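NAD nucleotidase (Haemophilus influenzae, PDB 3ZTV) degrades NAD to adenosine and nicotinamide riboside, acting both as an NAD pyrophosphatase and as a 5'-nucleotidase in the periplasm. Local coordinates at residues F95-L100 and P122-N127; A154-D159 and I198-H203; D220-G225 and E257-M262. All coordinates share one frame; numbering follows the deposited sequence.

In the fold
All three contacts pair parallel strands in the two mixed sheets near the zinc site, and all are largely buried. Contact 1 closes the edge of one sheet, where 123-124 is an outermost strand and P122 is exposed. Contacts 2 and 3 belong to the second, in which strands 198-203 and 221-224 are neighbours, joined through L200 to V221 and V223. Contact 2, wholly buried, has the longest ladder and carries the zinc-site residue H203. Contacts 1 and 2 touch across the two sheets, with A126 and N127 reaching G157 and D159. Chemistry shifts accordingly: threonine, serine and water in contact 1, aliphatics in contact 2, and methionine and phenylalanine in contact 3.

Contact 1. Residues F95-L100 and P122-N127; sequences FHYFTL and PVLSAN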
loop_
_atom_site.group_PDB
_atom_site.type_symbol
_atom_site.label_atom_id
_atom_site.label_comp_id
_atom_site.label_asym_id
_atom_site.label_seq_id
_atom_site.Cartn_x
_atom_site.Cartn_y
_atom_site.Cartn_z
ATOM N N PHE A 95 11.656 -11.056 -28.854
ATOM C CA PHE A 95 11.805 -10.280 -27.626
ATOM C C PHE A 95 12.334 -11.156 -26.489
ATOM O O PHE A 95 11.986 -12.336 -26.397
ATOM C CB PHE A 95 10.447 -9.710 -27.220
ATOM C CG PHE A 95 9.944 -8.641 -28.140
ATOM C CD1 PHE A 95 9.222 -8.951 -29.288
ATOM C CD2 PHE A 95 10.193 -7.320 -27.855
ATOM C CE1 PHE A 95 8.771 -7.948 -30.134
ATOM C CE2 PHE A 95 9.743 -6.316 -28.699
ATOM C CZ PHE A 95 9.034 -6.635 -29.836
ATOM N N HIS A 96 13.148 -10.584 -25.613
ATOM C CA HIS A 96 13.568 -11.304 -24.412
ATOM C C HIS A 96 12.490 -11.333 -23.328
ATOM O O HIS A 96 12.343 -12.331 -22.616
ATOM C CB HIS A 96 14.834 -10.689 -23.820
ATOM C CG HIS A 96 16.032 -10.788 -24.707
ATOM N ND1 HIS A 96 16.659 -11.978 -25.010
ATOM C CD2 HIS A 96 16.731 -9.823 -25.347
ATOM C CE1 HIS A 96 17.685 -11.738 -25.811
ATOM N NE2 HIS A 96 17.758 -10.437 -26.018
ATOM N N TYR A 97 11.766 -10.221 -23.175
ATOM C CA TYR A 97 10.732 -10.106 -22.139
ATOM C C TYR A 97 9.582 -9.215 -22.561
ATOM O O TYR A 97 9.780 -8.241 -23.292
ATOM C CB TYR A 97 11.305 -9.551 -20.823
ATOM C CG TYR A 97 12.492 -10.331 -20.289
ATOM C CD1 TYR A 97 12.311 -11.511 -19.576
ATOM C CD2 TYR A 97 13.797 -9.888 -20.494
ATOM C CE1 TYR A 97 13.393 -12.231 -19.102
ATOM C CE2 TYR A 97 14.881 -10.605 -20.017
ATOM C CZ TYR A 97 14.675 -11.765 -19.320
ATOM O OH TYR A 97 15.764 -12.460 -18.853
ATOM N N PHE A 98 8.393 -9.565 -22.076
ATOM C CA PHE A 98 7.154 -8.815 -22.258
ATOM C C PHE A 98 6.564 -8.636 -20.866
ATOM O O PHE A 98 6.573 -9.584 -20.067
ATOM C CB PHE A 98 6.207 -9.667 -23.109
ATOM C CG PHE A 98 4.777 -9.163 -23.205
ATOM C CD1 PHE A 98 4.468 -7.938 -23.771
ATOM C CD2 PHE A 98 3.732 -9.981 -22.787
ATOM C CE1 PHE A 98 3.145 -7.515 -23.875
ATOM C CE2 PHE A 98 2.423 -9.567 -22.902
ATOM C CZ PHE A 98 2.122 -8.345 -23.453
ATOM N N THR A 99 6.065 -7.444 -20.551
ATOM C CA THR A 99 5.328 -7.258 -19.298
ATOM C C THR A 99 3.843 -7.012 -19.600
ATOM O O THR A 99 3.489 -6.475 -20.648
ATOM C CB THR A 99 5.937 -6.139 -18.393
ATOM O OG1 THR A 99 5.553 -6.367 -17.030
ATOM C CG2 THR A 99 5.474 -4.766 -18.829
ATOM N N LEU A 100 2.987 -7.428 -18.677
ATOM C CA LEU A 100 1.553 -7.191 -18.832
ATOM C C LEU A 100 1.184 -5.718 -18.718
ATOM O O LEU A 100 1.662 -5.020 -17.819
ATOM C CB LEU A 100 0.765 -7.996 -17.787
ATOM C CG LEU A 100 0.985 -9.504 -17.750
ATOM C CD1 LEU A 100 0.234 -10.097 -16.569
ATOM C CD2 LEU A 100 0.533 -10.128 -19.070
ATOM N N PRO A 122 9.085 -14.764 -22.948
ATOM C CA PRO A 122 8.906 -14.811 -21.489
ATOM C C PRO A 122 8.151 -13.601 -20.950
ATOM O O PRO A 122 8.431 -12.465 -21.354
ATOM C CB PRO A 122 10.339 -14.809 -20.967
ATOM C CG PRO A 122 11.120 -15.498 -22.048
ATOM C CD PRO A 122 10.483 -15.021 -23.342
ATOM N N VAL A 123 7.209 -13.843 -20.040
ATOM C CA VAL A 123 6.359 -12.786 -19.503
ATOM C C VAL A 123 6.731 -12.494 -18.044
ATOM O O VAL A 123 6.926 -13.421 -17.243
ATOM C CB VAL A 123 4.860 -13.166 -19.600
ATOM C CG1 VAL A 123 3.990 -12.022 -19.132
ATOM C CG2 VAL A 123 4.491 -13.583 -21.023
ATOM N N LEU A 124 6.823 -11.208 -17.696
ATOM C CA LEU A 124 7.115 -10.779 -16.327
ATOM C C LEU A 124 6.032 -9.858 -15.774
ATOM O O LEU A 124 5.558 -8.957 -16.478
ATOM C CB LEU A 124 8.439 -10.016 -16.289
ATOM C CG LEU A 124 9.672 -10.687 -16.877
ATOM C CD1 LEU A 124 10.848 -9.702 -16.884
ATOM C CD2 LEU A 124 10.018 -11.941 -16.101
ATOM N N SER A 125 5.672 -10.055 -14.507
ATOM C CA SER A 125 4.810 -9.109 -13.794
ATOM C C SER A 125 4.864 -9.419 -12.301
ATOM O O SER A 125 4.390 -10.474 -11.856
ATOM C CB SER A 125 3.364 -9.155 -14.296
ATOM O OG SER A 125 2.626 -8.108 -13.701
ATOM N N ALA A 126 5.473 -8.519 -11.534
ATOM C CA ALA A 126 5.712 -8.756 -10.111
ATOM C C ALA A 126 4.558 -8.338 -9.201
ATOM O O ALA A 126 4.476 -8.825 -8.080
ATOM C CB ALA A 126 7.001 -8.066 -9.667
ATOM N N ASN A 127 3.679 -7.447 -9.660
ATOM C CA ASN A 127 2.601 -6.941 -8.810
ATOM C C ASN A 127 1.216 -7.429 -9.259
ATOM O O ASN A 127 0.190 -6.930 -8.779
ATOM C CB ASN A 127 2.634 -5.407 -8.682
ATOM C CG ASN A 127 2.309 -4.693 -9.985
ATOM O OD1 ASN A 127 2.646 -5.163 -11.070
ATOM N ND2 ASN A 127 1.671 -3.540 -9.871
HETATM O O HOH W 1 3.095 -6.187 -15.741
#
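Strand 97-99 and the short, loosely held strand near 123-124 meet through F98 and V123 as the two parallel strands of a beta-alpha-beta unit, helix 108-116 making the crossover between them. The backbone supplies two bonds: F98 N donates to P122 O at 3.0 Å, and L124 N returns one to F98 O at 2.9 Å. Proline has no N-H to give, so P122 suits the start of this edge strand, where its carbonyl does the bonding and its ring rests against H96 O.

The side-chain hydrogen bonding gathers on T99. Its OG1 stands anti to the backbone N (chi1 -157°) and donates to L124 O at 2.6 Å, approaching 33° out of the carbonyl plane. T99 OG1 also accepts a bond from a water that donates to L100 O as well and is hydrogen-bonded to S125 OG. Small hydroxyl residues fit here because they link the two segments where the regular ladder gives out; T99 also makes weak bonds to L158 and L201 of the other sheet, and its side chain lies about 4 Å from that of H203, whose side chain lies beside a bound zinc ion.

Apolar packing divides between the two sides of the strands. On that of Y97 and L124, the leucine methyl CD1 comes obliquely to the tyrosine ring, 3.6 Å from Y97 CD1, while the phenol hydroxyl reaches away to D144. On the other, F98 and V123 run alongside each other in the same direction; V123 CG2 sits at the edge of the phenylalanine ring, near its plane, and H67 meets that ring edge-to-face. V123 is branched, and its second methyl, CG1, reaches L100, whose side chain crosses it nearly at a right angle with CD2 3.9 Å away.

Contact 2. Residues A154-D159 and I198-H203; sequences AIIGLD and IILLSH
Five backbone hydrogen bonds tie A154-D159 to I198-H203 as adjacent parallel strands in one of the two sheets of the alpha/beta sandwich of the calcineurin-like phosphoesterase fold. I199 N to A154 O is 2.8 Å and almost straight at 173°, and I156 and L201 continue the ladder. One rung is bent: L158 N reaches L201 O at 3.0 Å with an angle of only 131° at the hydrogen, and this N-H also makes a weak bond with T99 OG1 of the neighbouring sheet. The last bond, H203 N to L158 O, fixes the backbone of a histidine of the metal site. The side chain of H203 comes, at its nearest atom, about 2 Å from a bound zinc ion, and its NE2 is hydrogen-bonded to D20, which ligates zinc in this structure. Beside it D159 points the same way, its carboxylate plane nearly perpendicular to the imidazole, and OD1 is 3.7 Å from H203 CB.

S202, on the face with I156 and L158, has its OG bonded to N209 and to A204 N, so a small polar residue suits a buried place next to H203. L158 lies against it with CB and CD2.

Away from these polar groups the contact is aliphatic, as fits a sheet covered on both sides. On the face of I155 and L201, I155 CD1 touches I199 CG2 and L201 CB; G157 contributes only backbone, its CA meeting L201 O at 3.4 Å. On the opposite face, toward helix 179-191, L200 CD1 touches I156 CG2 and L158 CB, while I156, with CG1 turned beside its own N (chi1 -58°), carries its terminal methyl CD1 to I198 CG2 at 3.7 Å.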
loop_
_atom_site.group_PDB
_atom_site.type_symbol
_atom_site.label_atom_id
_atom_site.label_comp_id
_atom_site.label_asym_id
_atom_site.label_seq_id
_atom_site.Cartn_x
_atom_site.Cartn_y
_atom_site.Cartn_z
ATOM N N ALA A 154 19.169 -8.090 -13.063
ATOM C CA ALA A 154 17.785 -8.476 -12.821
ATOM C C ALA A 154 16.831 -7.596 -13.611
ATOM O O ALA A 154 17.065 -6.392 -13.777
ATOM C CB ALA A 154 17.472 -8.389 -11.334
ATOM N N ILE A 155 15.749 -8.202 -14.094
ATOM C CA ILE A 155 14.669 -7.445 -14.697
ATOM C C ILE A 155 13.353 -7.813 -14.008
ATOM O O ILE A 155 13.044 -8.993 -13.821
ATOM C CB ILE A 155 14.611 -7.639 -16.226
ATOM C CG1 ILE A 155 13.497 -6.781 -16.832
ATOM C CG2 ILE A 155 14.487 -9.098 -16.589
ATOM C CD1 ILE A 155 13.612 -6.591 -18.337
ATOM N N ILE A 156 12.607 -6.790 -13.606
ATOM C CA ILE A 156 11.372 -6.928 -12.837
ATOM C C ILE A 156 10.219 -6.397 -13.684
ATOM O O ILE A 156 10.334 -5.321 -14.267
ATOM C CB ILE A 156 11.441 -6.078 -11.542
ATOM C CG1 ILE A 156 12.626 -6.481 -10.665
ATOM C CG2 ILE A 156 10.143 -6.150 -10.740
ATOM C CD1 ILE A 156 12.965 -5.429 -9.642
ATOM N N GLY A 157 9.106 -7.128 -13.764
ATOM C CA GLY A 157 7.950 -6.628 -14.489
ATOM C C GLY A 157 6.977 -5.917 -13.565
ATOM O O GLY A 157 6.910 -6.239 -12.375
ATOM N N LEU A 158 6.185 -4.989 -14.098
ATOM C CA LEU A 158 5.235 -4.232 -13.279
ATOM C C LEU A 158 4.070 -3.716 -14.119
ATOM O O LEU A 158 4.278 -3.264 -15.250
ATOM C CB LEU A 158 5.944 -3.044 -12.602
ATOM C CG LEU A 158 5.348 -2.489 -11.300
ATOM C CD1 LEU A 158 5.579 -3.441 -10.133
ATOM C CD2 LEU A 158 5.956 -1.118 -10.981
ATOM N N ASP A 159 2.865 -3.735 -13.549
ATOM C CA ASP A 159 1.669 -3.230 -14.232
ATOM C C ASP A 159 1.034 -2.079 -13.476
ATOM O O ASP A 159 1.227 -1.917 -12.266
ATOM C CB ASP A 159 0.637 -4.357 -14.357
ATOM C CG ASP A 159 -0.278 -4.228 -15.585
ATOM O OD1 ASP A 159 -0.339 -3.167 -16.252
ATOM O OD2 ASP A 159 -0.975 -5.238 -15.881
ATOM N N ILE A 198 19.704 -3.375 -12.016
ATOM C CA ILE A 198 18.287 -3.742 -12.012
ATOM C C ILE A 198 17.502 -2.888 -13.006
ATOM O O ILE A 198 17.578 -1.645 -12.984
ATOM C CB ILE A 198 17.676 -3.622 -10.596
ATOM C CG1 ILE A 198 18.447 -4.524 -9.620
ATOM C CG2 ILE A 198 16.202 -3.993 -10.611
ATOM C CD1 ILE A 198 17.909 -4.538 -8.185
ATOM N N ILE A 199 16.762 -3.579 -13.874
ATOM C CA ILE A 199 15.909 -2.962 -14.876
ATOM C C ILE A 199 14.459 -3.214 -14.484
ATOM O O ILE A 199 14.095 -4.340 -14.129
ATOM C CB ILE A 199 16.115 -3.618 -16.259
ATOM C CG1 ILE A 199 17.595 -3.648 -16.643
ATOM C CG2 ILE A 199 15.250 -2.933 -17.329
ATOM C CD1 ILE A 199 18.224 -2.308 -16.740
ATOM N N LEU A 200 13.637 -2.172 -14.535
ATOM C CA LEU A 200 12.207 -2.313 -14.278
ATOM C C LEU A 200 11.465 -2.098 -15.607
ATOM O O LEU A 200 11.594 -1.045 -16.243
ATOM C CB LEU A 200 11.774 -1.283 -13.236
ATOM C CG LEU A 200 10.310 -1.297 -12.804
ATOM C CD1 LEU A 200 9.999 -2.587 -12.065
ATOM C CD2 LEU A 200 9.998 -0.091 -11.934
ATOM N N LEU A 201 10.725 -3.116 -16.030
ATOM C CA LEU A 201 9.920 -3.095 -17.252
ATOM C C LEU A 201 8.479 -2.871 -16.796
ATOM O O LEU A 201 7.811 -3.798 -16.312
ATOM C CB LEU A 201 10.077 -4.423 -17.995
ATOM C CG LEU A 201 9.362 -4.562 -19.338
ATOM C CD1 LEU A 201 9.778 -3.467 -20.324
ATOM C CD2 LEU A 201 9.597 -5.934 -19.932
ATOM N N SER A 202 8.029 -1.625 -16.880
ATOM C CA SER A 202 6.840 -1.174 -16.158
ATOM C C SER A 202 5.782 -0.490 -17.009
ATOM O O SER A 202 6.012 0.566 -17.596
ATOM C CB SER A 202 7.230 -0.231 -15.020
ATOM O OG SER A 202 6.071 0.373 -14.464
ATOM N N HIS A 203 4.596 -1.117 -17.029
ATOM C CA HIS A 203 3.395 -0.529 -17.618
ATOM C C HIS A 203 2.653 0.401 -16.651
ATOM O O HIS A 203 1.439 0.629 -16.809
ATOM C CB HIS A 203 2.409 -1.590 -18.143
ATOM C CG HIS A 203 1.623 -1.121 -19.332
ATOM N ND1 HIS A 203 0.364 -0.543 -19.272
ATOM C CD2 HIS A 203 1.977 -1.100 -20.634
ATOM C CE1 HIS A 203 -0.021 -0.211 -20.498
ATOM N NE2 HIS A 203 0.939 -0.545 -21.338
#

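Contact 3. Residues D220-G225 and E257-M262; sequences DVIVTG and EPVFVM
The F260 ring meets the neighbouring strand obliquely at the carbonyl of D220, its CD2 3.9 Å from D220 O, while E250 of strand 249-252 touches its side chain. The same carbonyl accepts F260 N at 3.0 Å, tilted 27° from its plane, so it is gripped by the backbone of the residue whose ring lies near it. The D220 carboxylate has two partners: OD2 takes the N-H of I198, and a water bridges OD1 and P258 O. An aspartate suits this place just ahead of the strand because it can accept from strand 198-203.

Further along, I222 N donates to F260 O at 2.7 Å, M262 N to I222 O, and T224 N to M262 O, completing the parallel ladder.

On the same face of the sheet as F260 lies M262. Its CG sits between backbone N and carbonyl (chi1 73°), and the flexible thioether chain then bends at chi2, which brings the methyl CE to V221, which the side chain crosses, and to V223, alongside which it lies; CE is 3.9 Å from V221 CG1 and equally far from V223 CG2. On the other face, toward helix 206-215, the side chains of I222 and V259 cross obliquely, with I222 CD1 4.1 Å from V259 CG1, and V261 CG1 comes within 3.6 Å of T224 OG1, a hydroxyl bonded to N209. Branched valines and isoleucine fit extended strands packed beneath a helix.

Neighbouring parallel strands with a helix over one face are characteristic of the layered alpha/beta architecture of calcineurin-like phosphoesterases, and strand 221-224 leads directly to the zinc ligand D226.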
loop_
_atom_site.group_PDB
_atom_site.type_symbol
_atom_site.label_atom_id
_atom_site.label_comp_id
_atom_site.label_asym_id
_atom_site.label_seq_id
_atom_site.Cartn_x
_atom_site.Cartn_y
_atom_site.Cartn_z
ATOM N N ASP A 220 17.875 0.946 -11.754
ATOM C CA ASP A 220 18.722 1.741 -12.648
ATOM C C ASP A 220 18.035 2.308 -13.888
ATOM O O ASP A 220 18.309 3.448 -14.282
ATOM C CB ASP A 220 19.926 0.902 -13.062
ATOM C CG ASP A 220 20.761 0.482 -11.862
ATOM O OD1 ASP A 220 21.277 1.368 -11.156
ATOM O OD2 ASP A 220 20.914 -0.726 -11.576
ATOM N N VAL A 221 17.164 1.512 -14.505
ATOM C CA VAL A 221 16.478 1.914 -15.741
ATOM C C VAL A 221 15.018 1.476 -15.651
ATOM O O VAL A 221 14.732 0.330 -15.261
ATOM C CB VAL A 221 17.132 1.293 -17.016
ATOM C CG1 VAL A 221 16.455 1.794 -18.293
ATOM C CG2 VAL A 221 18.621 1.628 -17.068
ATOM N N ILE A 222 14.106 2.380 -15.992
ATOM C CA ILE A 222 12.681 2.041 -16.024
ATOM C C ILE A 222 12.129 2.215 -17.440
ATOM O O ILE A 222 11.907 3.337 -17.922
ATOM C CB ILE A 222 11.858 2.875 -15.019
ATOM C CG1 ILE A 222 12.496 2.844 -13.618
ATOM C CG2 ILE A 222 10.409 2.395 -15.000
ATOM C CD1 ILE A 222 11.809 3.722 -12.590
ATOM N N VAL A 223 11.898 1.086 -18.098
ATOM C CA VAL A 223 11.413 1.015 -19.471
ATOM C C VAL A 223 9.895 1.037 -19.386
ATOM O O VAL A 223 9.295 0.161 -18.749
ATOM C CB VAL A 223 11.909 -0.287 -20.151
ATOM C CG1 VAL A 223 11.436 -0.371 -21.611
ATOM C CG2 VAL A 223 13.440 -0.398 -20.053
ATOM N N THR A 224 9.288 2.050 -20.000
ATOM C CA THR A 224 7.910 2.450 -19.709
ATOM C C THR A 224 6.880 2.085 -20.781
ATOM O O THR A 224 7.158 2.157 -21.991
ATOM C CB THR A 224 7.869 3.976 -19.490
ATOM O OG1 THR A 224 8.684 4.310 -18.359
ATOM C CG2 THR A 224 6.473 4.501 -19.261
ATOM N N GLY A 225 5.688 1.732 -20.305
ATOM C CA GLY A 225 4.491 1.710 -21.124
ATOM C C GLY A 225 3.315 2.347 -20.417
ATOM O O GLY A 225 3.399 2.693 -19.235
ATOM N N GLU A 257 21.691 7.913 -6.475
ATOM C CA GLU A 257 22.125 7.239 -7.705
ATOM C C GLU A 257 21.246 7.628 -8.899
ATOM O O GLU A 257 20.072 7.933 -8.729
ATOM C CB GLU A 257 22.124 5.719 -7.504
ATOM C CG GLU A 257 22.902 5.276 -6.250
ATOM C CD GLU A 257 24.324 5.779 -6.208
ATOM O OE1 GLU A 257 24.567 6.974 -6.485
ATOM O OE2 GLU A 257 25.221 4.972 -5.875
ATOM N N PRO A 258 21.820 7.644 -10.109
ATOM C CA PRO A 258 21.015 7.997 -11.289
ATOM C C PRO A 258 20.000 6.915 -11.641
ATOM O O PRO A 258 20.264 5.729 -11.441
ATOM C CB PRO A 258 22.051 8.149 -12.414
ATOM C CG PRO A 258 23.261 7.393 -11.949
ATOM C CD PRO A 258 23.238 7.398 -10.437
ATOM N N VAL A 259 18.842 7.347 -12.132
ATOM C CA VAL A 259 17.813 6.456 -12.659
ATOM C C VAL A 259 17.367 7.025 -14.002
ATOM O O VAL A 259 17.093 8.228 -14.109
ATOM C CB VAL A 259 16.576 6.389 -11.730
ATOM C CG1 VAL A 259 15.576 5.329 -12.237
ATOM C CG2 VAL A 259 16.964 6.108 -10.260
ATOM N N PHE A 260 17.254 6.163 -15.007
ATOM C CA PHE A 260 16.821 6.591 -16.342
ATOM C C PHE A 260 15.436 6.030 -16.650
ATOM O O PHE A 260 15.146 4.886 -16.310
ATOM C CB PHE A 260 17.855 6.164 -17.382
ATOM C CG PHE A 260 19.197 6.780 -17.141
ATOM C CD1 PHE A 260 19.463 8.065 -17.586
ATOM C CD2 PHE A 260 20.168 6.117 -16.407
ATOM C CE1 PHE A 260 20.692 8.674 -17.334
ATOM C CE2 PHE A 260 21.407 6.721 -16.153
ATOM C CZ PHE A 260 21.663 7.993 -16.619
ATOM N N VAL A 261 14.585 6.855 -17.254
ATOM C CA VAL A 261 13.200 6.483 -17.559
ATOM C C VAL A 261 12.902 6.837 -19.011
ATOM O O VAL A 261 13.209 7.947 -19.461
ATOM C CB VAL A 261 12.223 7.280 -16.662
ATOM C CG1 VAL A 261 10.766 6.951 -16.995
ATOM C CG2 VAL A 261 12.526 7.050 -15.179
ATOM N N MET A 262 12.299 5.923 -19.762
ATOM C CA MET A 262 11.948 6.247 -21.143
ATOM C C MET A 262 10.815 5.377 -21.673
ATOM O O MET A 262 10.669 4.224 -21.271
ATOM C CB MET A 262 13.166 6.165 -22.074
ATOM C CG MET A 262 13.656 4.770 -22.394
ATOM S SD MET A 262 14.455 3.908 -21.027
ATOM C CE MET A 262 15.192 2.549 -21.940
HETATM O O HOH W 2 22.405 3.847 -11.612
#